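Local structure of spydx (Streptococcus pyogenes, 2J43) at residues L5-K10 with N93-D98; H104-L109 with N213-I218; D142-L147 with L175-T180. The protein binds alpha-glucans such as glycogen through tandem family 41 carbohydrate-binding modules and belongs to a larger pullulanase that probably hydrolyses alpha-1,6-glucosidic linkages. All coordinates share one frame; numbering follows the deposited sequence. Where two conformers were deposited one is given.

Contact 1: L5-K10 with N93-D98; sequences LRMHFK and NEVWID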
loop_
_atom_site.group_PDB
_atom_site.type_symbol
_atom_site.label_atom_id
_atom_site.label_comp_id
_atom_site.label_asym_id
_atom_site.label_seq_id
_atom_site.Cartn_x
_atom_site.Cartn_y
_atom_site.Cartn_z
ATOM N N LEU A 5 -13.806 -0.016 -4.494
ATOM C CA LEU A 5 -12.683 0.394 -3.681
ATOM C C LEU A 5 -12.862 -0.182 -2.283
ATOM O O LEU A 5 -13.792 0.192 -1.566
ATOM C CB LEU A 5 -12.612 1.921 -3.591
ATOM C CG LEU A 5 -11.447 2.528 -2.787
ATOM C CD1 LEU A 5 -10.097 2.204 -3.433
ATOM C CD2 LEU A 5 -11.587 4.010 -2.608
ATOM N N ARG A 6 -11.993 -1.099 -1.886
ATOM C CA ARG A 6 -12.030 -1.621 -0.508
ATOM C C ARG A 6 -11.314 -0.678 0.411
ATOM O O ARG A 6 -10.100 -0.508 0.295
ATOM C CB ARG A 6 -11.415 -3.017 -0.444
ATOM C CG ARG A 6 -11.246 -3.572 0.950
ATOM C CD ARG A 6 -11.176 -5.095 1.066
ATOM N NE ARG A 6 -12.409 -5.697 0.576
ATOM C CZ ARG A 6 -12.570 -6.999 0.438
ATOM N NH1 ARG A 6 -11.585 -7.802 0.790
ATOM N NH2 ARG A 6 -13.727 -7.495 0.014
HETATM N N MSE A 7 -12.097 -0.030 1.267
HETATM C CA MSE A 7 -11.608 0.969 2.183
HETATM C C MSE A 7 -11.362 0.362 3.553
HETATM O O MSE A 7 -12.261 -0.119 4.184
HETATM C CB MSE A 7 -12.580 2.135 2.272
HETATM C CG MSE A 7 -12.815 2.781 0.943
HETATM SE SE MSE A 7 -13.724 4.513 1.158
HETATM C CE MSE A 7 -12.406 5.446 2.146
ATOM N N HIS A 8 -10.107 0.387 3.958
ATOM C CA HIS A 8 -9.677 -0.062 5.263
ATOM C C HIS A 8 -9.532 1.118 6.209
ATOM O O HIS A 8 -8.766 2.067 5.945
ATOM C CB HIS A 8 -8.325 -0.750 5.156
ATOM C CG HIS A 8 -8.358 -2.058 4.458
ATOM N ND1 HIS A 8 -7.976 -2.236 3.143
ATOM C CD2 HIS A 8 -8.645 -3.299 4.939
ATOM C CE1 HIS A 8 -8.067 -3.522 2.848
ATOM N NE2 HIS A 8 -8.485 -4.175 3.913
ATOM N N PHE A 9 -10.254 1.090 7.328
ATOM C CA PHE A 9 -10.128 2.130 8.322
ATOM C C PHE A 9 -9.415 1.541 9.566
ATOM O O PHE A 9 -9.835 0.500 10.091
ATOM C CB PHE A 9 -11.506 2.671 8.721
ATOM C CG PHE A 9 -12.230 3.329 7.601
ATOM C CD1 PHE A 9 -11.988 4.652 7.334
ATOM C CD2 PHE A 9 -13.108 2.627 6.824
ATOM C CE1 PHE A 9 -12.635 5.294 6.276
ATOM C CE2 PHE A 9 -13.764 3.294 5.759
ATOM C CZ PHE A 9 -13.493 4.589 5.525
ATOM N N LYS A 10 -8.397 2.226 10.039
ATOM C CA LYS A 10 -7.669 1.822 11.255
ATOM C C LYS A 10 -8.513 1.990 12.520
ATOM O O LYS A 10 -8.627 1.068 13.378
ATOM C CB LYS A 10 -6.436 2.670 11.433
ATOM C CG LYS A 10 -5.506 2.213 12.612
ATOM C CD LYS A 10 -4.548 1.121 12.122
ATOM C CE LYS A 10 -4.422 -0.071 13.087
ATOM N NZ LYS A 10 -4.025 -1.355 12.444
ATOM N N ASN A 93 -7.922 -0.631 -6.305
ATOM C CA ASN A 93 -9.081 -1.283 -5.715
ATOM C C ASN A 93 -9.135 -1.369 -4.212
ATOM O O ASN A 93 -9.957 -2.091 -3.634
ATOM C CB ASN A 93 -9.391 -2.602 -6.396
ATOM C CG ASN A 93 -8.355 -3.614 -6.118
ATOM O OD1 ASN A 93 -7.379 -3.331 -5.433
ATOM N ND2 ASN A 93 -8.586 -4.839 -6.613
ATOM N N GLU A 94 -8.211 -0.710 -3.520
ATOM C CA GLU A 94 -7.918 -1.015 -2.143
ATOM C C GLU A 94 -7.136 0.183 -1.600
ATOM O O GLU A 94 -6.251 0.692 -2.260
ATOM C CB GLU A 94 -7.278 -2.378 -1.859
ATOM C CG GLU A 94 -7.448 -2.873 -0.451
ATOM C CD GLU A 94 -7.191 -4.376 -0.324
ATOM O OE1 GLU A 94 -6.629 -4.975 -1.256
ATOM O OE2 GLU A 94 -7.528 -4.949 0.741
ATOM N N VAL A 95 -7.495 0.650 -0.415
ATOM C CA VAL A 95 -6.778 1.759 0.227
ATOM C C VAL A 95 -6.839 1.553 1.719
ATOM O O VAL A 95 -7.820 0.995 2.249
ATOM C CB VAL A 95 -7.440 3.083 -0.201
ATOM C CG1 VAL A 95 -8.898 3.119 0.316
ATOM C CG2 VAL A 95 -6.696 4.249 0.218
ATOM N N TRP A 96 -5.853 2.087 2.405
ATOM C CA TRP A 96 -5.738 2.021 3.844
ATOM C C TRP A 96 -5.732 3.418 4.403
ATOM O O TRP A 96 -4.888 4.247 4.035
ATOM C CB TRP A 96 -4.472 1.273 4.269
ATOM C CG TRP A 96 -4.576 -0.210 4.017
ATOM C CD1 TRP A 96 -4.807 -1.162 4.967
ATOM C CD2 TRP A 96 -4.424 -0.922 2.774
ATOM N NE1 TRP A 96 -4.818 -2.404 4.409
ATOM C CE2 TRP A 96 -4.601 -2.301 3.059
ATOM C CE3 TRP A 96 -4.164 -0.545 1.436
ATOM C CZ2 TRP A 96 -4.547 -3.284 2.077
ATOM C CZ3 TRP A 96 -4.086 -1.537 0.465
ATOM C CH2 TRP A 96 -4.263 -2.892 0.791
ATOM N N ILE A 97 -6.667 3.656 5.314
ATOM C CA ILE A 97 -6.864 4.964 5.921
ATOM C C ILE A 97 -6.477 4.865 7.367
ATOM O O ILE A 97 -7.098 4.144 8.148
ATOM C CB ILE A 97 -8.305 5.453 5.748
ATOM C CG1 ILE A 97 -8.600 5.591 4.254
ATOM C CG2 ILE A 97 -8.531 6.789 6.444
ATOM C CD1 ILE A 97 -9.951 5.225 3.881
ATOM N N ASP A 98 -5.430 5.593 7.715
ATOM C CA ASP A 98 -4.943 5.485 9.079
ATOM C C ASP A 98 -5.744 6.341 10.061
ATOM O O ASP A 98 -6.732 6.970 9.710
ATOM C CB ASP A 98 -3.416 5.707 9.132
ATOM C CG ASP A 98 -2.986 7.133 8.791
ATOM O OD1 ASP A 98 -3.752 8.106 9.013
ATOM O OD2 ASP A 98 -1.850 7.322 8.316
HETATM O O HOH W 1 -8.549 -7.414 1.354
#

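Contact 2: H104-L109 with N213-I218; sequences HAYRPL and NNPYYI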
loop_
_atom_site.group_PDB
_atom_site.type_symbol
_atom_site.label_atom_id
_atom_site.label_comp_id
_atom_site.label_asym_id
_atom_site.label_seq_id
_atom_site.Cartn_x
_atom_site.Cartn_y
_atom_site.Cartn_z
ATOM N N HIS A 104 -3.267 5.429 2.048
ATOM C CA HIS A 104 -2.100 4.666 1.587
ATOM C C HIS A 104 -2.538 3.657 0.572
ATOM O O HIS A 104 -3.609 3.042 0.712
ATOM C CB HIS A 104 -1.451 3.972 2.807
ATOM C CG HIS A 104 -1.070 4.913 3.886
ATOM N ND1 HIS A 104 -1.894 5.203 4.952
ATOM C CD2 HIS A 104 0.067 5.628 4.083
ATOM C CE1 HIS A 104 -1.270 6.037 5.772
ATOM N NE2 HIS A 104 -0.086 6.319 5.262
ATOM N N ALA A 105 -1.701 3.390 -0.428
ATOM C CA ALA A 105 -2.042 2.487 -1.500
ATOM C C ALA A 105 -1.634 1.017 -1.208
ATOM O O ALA A 105 -1.747 0.158 -2.071
ATOM C CB ALA A 105 -1.378 2.968 -2.815
ATOM N N TYR A 106 -1.114 0.796 -0.001
ATOM C CA TYR A 106 -0.790 -0.543 0.522
ATOM C C TYR A 106 -0.901 -0.434 2.043
ATOM O O TYR A 106 -1.041 0.665 2.578
ATOM C CB TYR A 106 0.634 -0.941 0.090
ATOM C CG TYR A 106 1.672 0.090 0.476
ATOM C CD1 TYR A 106 2.147 0.205 1.786
ATOM C CD2 TYR A 106 2.203 0.970 -0.484
ATOM C CE1 TYR A 106 3.051 1.175 2.147
ATOM C CE2 TYR A 106 3.142 1.940 -0.134
ATOM C CZ TYR A 106 3.585 2.022 1.176
ATOM O OH TYR A 106 4.520 2.962 1.547
ATOM N N ARG A 107 -0.895 -1.569 2.738
ATOM C CA ARG A 107 -0.959 -1.537 4.180
ATOM C C ARG A 107 0.345 -0.995 4.795
ATOM O O ARG A 107 1.395 -1.611 4.604
ATOM C CB ARG A 107 -1.202 -2.923 4.705
ATOM C CG ARG A 107 -1.331 -2.949 6.195
ATOM C CD ARG A 107 -1.666 -4.296 6.668
ATOM N NE ARG A 107 -1.772 -4.304 8.099
ATOM C CZ ARG A 107 -2.274 -5.321 8.777
ATOM N NH1 ARG A 107 -2.721 -6.411 8.149
ATOM N NH2 ARG A 107 -2.336 -5.247 10.082
ATOM N N PRO A 108 0.310 0.111 5.526
ATOM C CA PRO A 108 1.532 0.648 6.138
ATOM C C PRO A 108 2.084 -0.340 7.173
ATOM O O PRO A 108 1.326 -0.964 7.906
ATOM C CB PRO A 108 1.047 1.920 6.830
ATOM C CG PRO A 108 -0.209 2.266 6.119
ATOM C CD PRO A 108 -0.854 1.007 5.756
ATOM N N LEU A 109 3.386 -0.511 7.196
ATOM C CA LEU A 109 3.973 -1.436 8.135
ATOM C C LEU A 109 4.668 -0.678 9.276
ATOM O O LEU A 109 4.626 0.544 9.333
ATOM C CB LEU A 109 4.892 -2.390 7.378
ATOM C CG LEU A 109 4.205 -3.074 6.178
ATOM C CD1 LEU A 109 5.207 -3.941 5.421
ATOM C CD2 LEU A 109 2.936 -3.902 6.552
ATOM N N ASN A 213 6.713 3.422 -5.529
ATOM C CA ASN A 213 6.196 3.620 -4.185
ATOM C C ASN A 213 4.748 3.075 -4.011
ATOM O O ASN A 213 4.122 3.311 -2.997
ATOM C CB ASN A 213 6.308 5.080 -3.791
ATOM C CG ASN A 213 5.362 5.976 -4.549
ATOM O OD1 ASN A 213 4.361 5.531 -5.098
ATOM N ND2 ASN A 213 5.706 7.253 -4.614
ATOM N N ASN A 214 4.299 2.304 -4.995
ATOM C CA ASN A 214 2.960 1.720 -5.026
ATOM C C ASN A 214 2.900 0.467 -5.839
ATOM O O ASN A 214 3.708 0.280 -6.759
ATOM C CB ASN A 214 1.972 2.765 -5.610
ATOM C CG ASN A 214 2.297 3.138 -7.050
ATOM O OD1 ASN A 214 3.070 4.098 -7.302
ATOM N ND2 ASN A 214 1.791 2.392 -7.974
ATOM N N PRO A 215 1.955 -0.420 -5.534
ATOM C CA PRO A 215 1.881 -1.704 -6.209
ATOM C C PRO A 215 1.289 -1.696 -7.604
ATOM O O PRO A 215 1.204 -2.761 -8.206
ATOM C CB PRO A 215 0.988 -2.531 -5.266
ATOM C CG PRO A 215 0.131 -1.546 -4.649
ATOM C CD PRO A 215 0.953 -0.303 -4.453
ATOM N N TYR A 216 0.938 -0.513 -8.109
ATOM C CA TYR A 216 0.442 -0.347 -9.467
ATOM C C TYR A 216 1.568 -0.020 -10.423
ATOM O O TYR A 216 1.336 0.090 -11.635
ATOM C CB TYR A 216 -0.669 0.718 -9.496
ATOM C CG TYR A 216 -1.752 0.321 -8.557
ATOM C CD1 TYR A 216 -2.665 -0.651 -8.883
ATOM C CD2 TYR A 216 -1.813 0.857 -7.266
ATOM C CE1 TYR A 216 -3.646 -1.060 -8.006
ATOM C CE2 TYR A 216 -2.790 0.432 -6.373
ATOM C CZ TYR A 216 -3.682 -0.544 -6.732
ATOM O OH TYR A 216 -4.645 -1.022 -5.859
ATOM N N TYR A 217 2.785 0.148 -9.904
ATOM C CA TYR A 217 3.972 0.499 -10.719
ATOM C C TYR A 217 3.713 1.795 -11.514
ATOM O O TYR A 217 4.050 1.890 -12.681
ATOM C CB TYR A 217 4.446 -0.670 -11.620
ATOM C CG TYR A 217 4.564 -1.967 -10.832
ATOM C CD1 TYR A 217 5.630 -2.170 -9.988
ATOM C CD2 TYR A 217 3.608 -2.976 -10.945
ATOM C CE1 TYR A 217 5.740 -3.356 -9.255
ATOM C CE2 TYR A 217 3.718 -4.154 -10.249
ATOM C CZ TYR A 217 4.780 -4.306 -9.360
ATOM O OH TYR A 217 4.864 -5.457 -8.622
ATOM N N ILE A 218 3.151 2.786 -10.832
ATOM C CA ILE A 218 2.975 4.143 -11.393
ATOM C C ILE A 218 4.039 5.081 -10.874
ATOM O O ILE A 218 4.189 5.271 -9.683
ATOM C CB ILE A 218 1.568 4.697 -11.054
ATOM C CG1 ILE A 218 0.490 3.695 -11.474
ATOM C CG2 ILE A 218 1.344 6.076 -11.775
ATOM C CD1 ILE A 218 0.371 3.426 -13.032
HETATM O O HOH W 2 -4.029 -0.390 -3.324
#

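Contact 3: D142-L147 with L175-T180; sequences DWPNGL and LDKSKT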
loop_
_atom_site.group_PDB
_atom_site.type_symbol
_atom_site.label_atom_id
_atom_site.label_comp_id
_atom_site.label_asym_id
_atom_site.label_seq_id
_atom_site.Cartn_x
_atom_site.Cartn_y
_atom_site.Cartn_z
ATOM N N ASP A 142 29.131 -10.888 1.854
ATOM C CA ASP A 142 29.476 -12.108 1.105
ATOM C C ASP A 142 28.701 -12.249 -0.192
ATOM O O ASP A 142 27.971 -13.209 -0.436
ATOM C CB ASP A 142 29.351 -13.372 1.994
ATOM C CG ASP A 142 30.197 -13.268 3.255
ATOM O OD1 ASP A 142 31.438 -13.138 3.141
ATOM O OD2 ASP A 142 29.711 -13.218 4.402
ATOM N N TRP A 143 28.918 -11.288 -1.077
ATOM C CA TRP A 143 28.364 -11.342 -2.412
ATOM C C TRP A 143 28.408 -12.716 -3.079
ATOM O O TRP A 143 29.474 -13.318 -3.084
ATOM C CB TRP A 143 29.137 -10.331 -3.260
ATOM C CG TRP A 143 28.655 -10.271 -4.625
ATOM C CD1 TRP A 143 29.071 -11.013 -5.672
ATOM C CD2 TRP A 143 27.626 -9.422 -5.112
ATOM N NE1 TRP A 143 28.377 -10.672 -6.808
ATOM C CE2 TRP A 143 27.476 -9.690 -6.484
ATOM C CE3 TRP A 143 26.810 -8.450 -4.529
ATOM C CZ2 TRP A 143 26.543 -9.028 -7.277
ATOM C CZ3 TRP A 143 25.900 -7.784 -5.337
ATOM C CH2 TRP A 143 25.774 -8.067 -6.668
ATOM N N PRO A 144 27.324 -13.227 -3.680
ATOM C CA PRO A 144 26.002 -12.612 -3.769
ATOM C C PRO A 144 24.980 -13.081 -2.707
ATOM O O PRO A 144 23.769 -13.067 -3.016
ATOM C CB PRO A 144 25.549 -13.110 -5.138
ATOM C CG PRO A 144 26.004 -14.581 -5.108
ATOM C CD PRO A 144 27.344 -14.513 -4.423
ATOM N N ASN A 145 25.422 -13.410 -1.492
ATOM C CA ASN A 145 24.448 -13.927 -0.497
ATOM C C ASN A 145 23.622 -12.843 0.251
ATOM O O ASN A 145 23.780 -12.548 1.437
ATOM C CB ASN A 145 25.106 -14.904 0.465
ATOM C CG ASN A 145 24.109 -15.855 1.138
ATOM O OD1 ASN A 145 22.882 -15.826 0.924
ATOM N ND2 ASN A 145 24.649 -16.683 1.987
ATOM N N GLY A 146 22.656 -12.314 -0.439
ATOM C CA GLY A 146 21.825 -11.304 0.183
ATOM C C GLY A 146 20.634 -11.898 0.912
ATOM O O GLY A 146 20.595 -13.069 1.226
ATOM N N LEU A 147 19.623 -11.078 1.148
ATOM C CA LEU A 147 18.470 -11.505 1.902
ATOM C C LEU A 147 17.572 -12.328 1.013
ATOM O O LEU A 147 17.199 -11.910 -0.095
ATOM C CB LEU A 147 17.686 -10.297 2.431
ATOM C CG LEU A 147 18.471 -9.222 3.192
ATOM C CD1 LEU A 147 17.617 -7.998 3.436
ATOM C CD2 LEU A 147 19.096 -9.751 4.476
ATOM N N LEU A 175 19.207 -9.957 -6.846
ATOM C CA LEU A 175 20.194 -10.915 -7.354
ATOM C C LEU A 175 19.597 -12.260 -7.663
ATOM O O LEU A 175 18.615 -12.685 -7.031
ATOM C CB LEU A 175 21.286 -11.130 -6.308
ATOM C CG LEU A 175 21.943 -9.889 -5.709
ATOM C CD1 LEU A 175 23.105 -10.301 -4.772
ATOM C CD2 LEU A 175 22.389 -8.961 -6.827
ATOM N N ASP A 176 20.177 -12.929 -8.652
ATOM C CA ASP A 176 19.860 -14.308 -8.914
ATOM C C ASP A 176 21.085 -15.163 -8.625
ATOM O O ASP A 176 22.019 -15.206 -9.396
ATOM C CB ASP A 176 19.380 -14.444 -10.359
ATOM C CG ASP A 176 18.965 -15.847 -10.704
ATOM O OD1 ASP A 176 19.237 -16.770 -9.897
ATOM O OD2 ASP A 176 18.381 -16.096 -11.799
ATOM N N LYS A 177 21.076 -15.821 -7.479
ATOM C CA LYS A 177 22.243 -16.598 -7.013
ATOM C C LYS A 177 22.484 -17.890 -7.808
ATOM O O LYS A 177 23.515 -18.524 -7.595
ATOM C CB LYS A 177 22.080 -16.951 -5.569
ATOM C CG LYS A 177 21.913 -15.741 -4.642
ATOM C CD LYS A 177 21.987 -16.080 -3.173
ATOM C CE LYS A 177 20.973 -17.141 -2.757
ATOM N NZ LYS A 177 21.037 -17.500 -1.305
ATOM N N SER A 178 21.561 -18.266 -8.685
ATOM C CA SER A 178 21.745 -19.427 -9.541
ATOM C C SER A 178 22.729 -19.114 -10.670
ATOM O O SER A 178 23.302 -20.023 -11.312
ATOM C CB SER A 178 20.405 -19.885 -10.093
ATOM O OG SER A 178 19.969 -19.068 -11.149
ATOM N N LYS A 179 22.990 -17.826 -10.887
ATOM C CA LYS A 179 23.873 -17.392 -11.956
ATOM C C LYS A 179 25.302 -17.165 -11.501
ATOM O O LYS A 179 25.606 -17.290 -10.339
ATOM C CB LYS A 179 23.332 -16.104 -12.578
ATOM C CG LYS A 179 21.892 -16.180 -13.017
ATOM C CD LYS A 179 21.708 -17.255 -14.085
ATOM C CE LYS A 179 20.714 -16.899 -15.147
ATOM N NZ LYS A 179 19.346 -17.010 -14.658
ATOM N N THR A 180 26.191 -16.851 -12.447
ATOM C CA THR A 180 27.567 -16.446 -12.129
ATOM C C THR A 180 27.962 -15.134 -12.842
ATOM O O THR A 180 27.358 -14.740 -13.840
ATOM C CB THR A 180 28.570 -17.538 -12.515
ATOM O OG1 THR A 180 28.535 -17.685 -13.922
ATOM C CG2 THR A 180 28.166 -18.919 -11.990
#

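Contact 1: L5-K10 with N93-D98
The imidazole of His8 lies over one face of the Trp96 indole in an offset stack, its centroid 4.0 Å from that of the five-membered ring and the planes 8° from parallel. Both rings leave the backbone alike, CG anti to the carbonyl carbon (chi1 -70° and -72°), which, with the two residues paired across the parallel strands, sets them side by side. Flat aromatic groups suit this face because adjacent strands hold them at stacking distance. Facing the other way, branched Val95 offers CG1 to Leu5 CD1 and to Met7 CG, 4.0 Å from each. Strands 5-9 and 94-97 run parallel inside a beta sandwich, and Met7, a selenomethionine, and Phe9 reach Tyr69 and Ile71 of the facing sheet. The backbones are joined by bonds such as His8 N to Val95 O at 2.9 Å and Ile97 N to His8 O at 2.7 Å. Leu5 CD1 sits 3.5 Å from Glu94 N, which is buried without a polar partner. Near the partly exposed end, a water accepts from Arg6 NH1 at 3.1 Å and donates to Glu94 OE2 at 2.7 Å. Further out, Asp56 fixes Arg6 NE by a salt bridge, and Tyr51 meets Trp96 edge-to-face while its carbonyl oxygen receives Lys10 NZ.

Contact 2: H104-L109 with N213-I218
Ala105 directs its methyl group at the bend formed by Asn214 and Pro215, with CB 4.4 Å from Asn214 CB and 4.3 Å from Pro215 CD. A small residue suits this position, since the two backbones come close here and a methyl suffices to bridge them. The carbonyl oxygen of Ala105 also meets the proline ring, 3.6 Å from Pro215 CG. Ala105 O also accepts from a water at 2.7 Å, and that water accepts from Tyr216 OH, likewise at 2.7 Å, so the phenol is tied to the first segment through solvent. Next comes Tyr106, whose CG stands between its own backbone N and carbonyl carbon (chi1 54°). Its ring turns an edge to the second segment, and CE2 lies 3.3 Å from Asn213 O, which is in the plane of the ring. The hydroxyl continues past this point to a hydrogen bond with His199 ND1, and the ring also meets Phe203, so the tyrosine is held from several directions. From Arg107 on, the chain turns away from 213-218, with Arg107 and Pro108 packing on Trp96 of the first module. The contact thus joins the linker between the tandem modules to the C-terminal tail, where a type I turn runs from Asn214 to Tyr217. With no direct hydrogen bond between the segments, their cohesion rests on apolar packing, an aromatic C-H edge presented to a carbonyl oxygen, and one bridging water.

Contact 3: D142-L147 with L175-T180
Leu175 presses its branched end against Trp143 and Pro144, where the loop after strand 128-134 meets the end of strand 170-176 at the surface of the second module, a beta-sandwich carbohydrate-binding module. Its CG is anti to the carbonyl carbon (chi1 -50°), and both methyls reach the loop. CD1 stands over one face of the indole, 4.1 Å from the centroid of the six-membered ring of Trp143, a CH-pi contact; CD2 comes 3.5 Å from Trp143 CH2. A forked aliphatic chain suits this site because it can cover a ring and a proline at once. Pro144 follows a cis peptide bond, and its CB lies over the same indole face as CD1 of Leu175, the two carbons 3.7 Å apart. Exposed Trp143 also meets Trp131 edge-to-face, an arrangement consistent with the tryptophan platforms on which family 41 modules receive alpha-glucan. Lys177 lays its methylenes beside the proline, CD 3.5 Å from Pro144 O, an oxygen that already accepts from Gly146 N. A bend at chi3 (-56°) carries the ammonium toward Asn145 OD1, where only a weak bond forms; Asn145 has two conformers, so this link is doubtful. Lys177 leaves the strand in a type I turn from Asp176 to Lys179. There Asp176 OD1 takes Ser178 N at 3.0 Å, an Asx turn, and Ser178 OG at 2.7 Å, both from the same face of its carboxylate.

Contact 1 is the most buried of the three, a regular parallel strand pairing within the first module, while contact 3 is a surface meeting of a loop with a strand end and the turn that follows it in the second, its centre about 37 Å from that of contact 1. Contact 2 lies between them, near the centre of the chain, and touches contact 1: Trp96 N probably bonds to His104 O, and Asn93 N weakly to Tyr216 OH. Backbone hydrogen bonds dominate contact 1; contact 2 crosses by water and packing, and contact 3 by apolar groups beside an exposed tryptophan. Residues 142-147 and 175-180 fall within the chain between the two segments of contact 2.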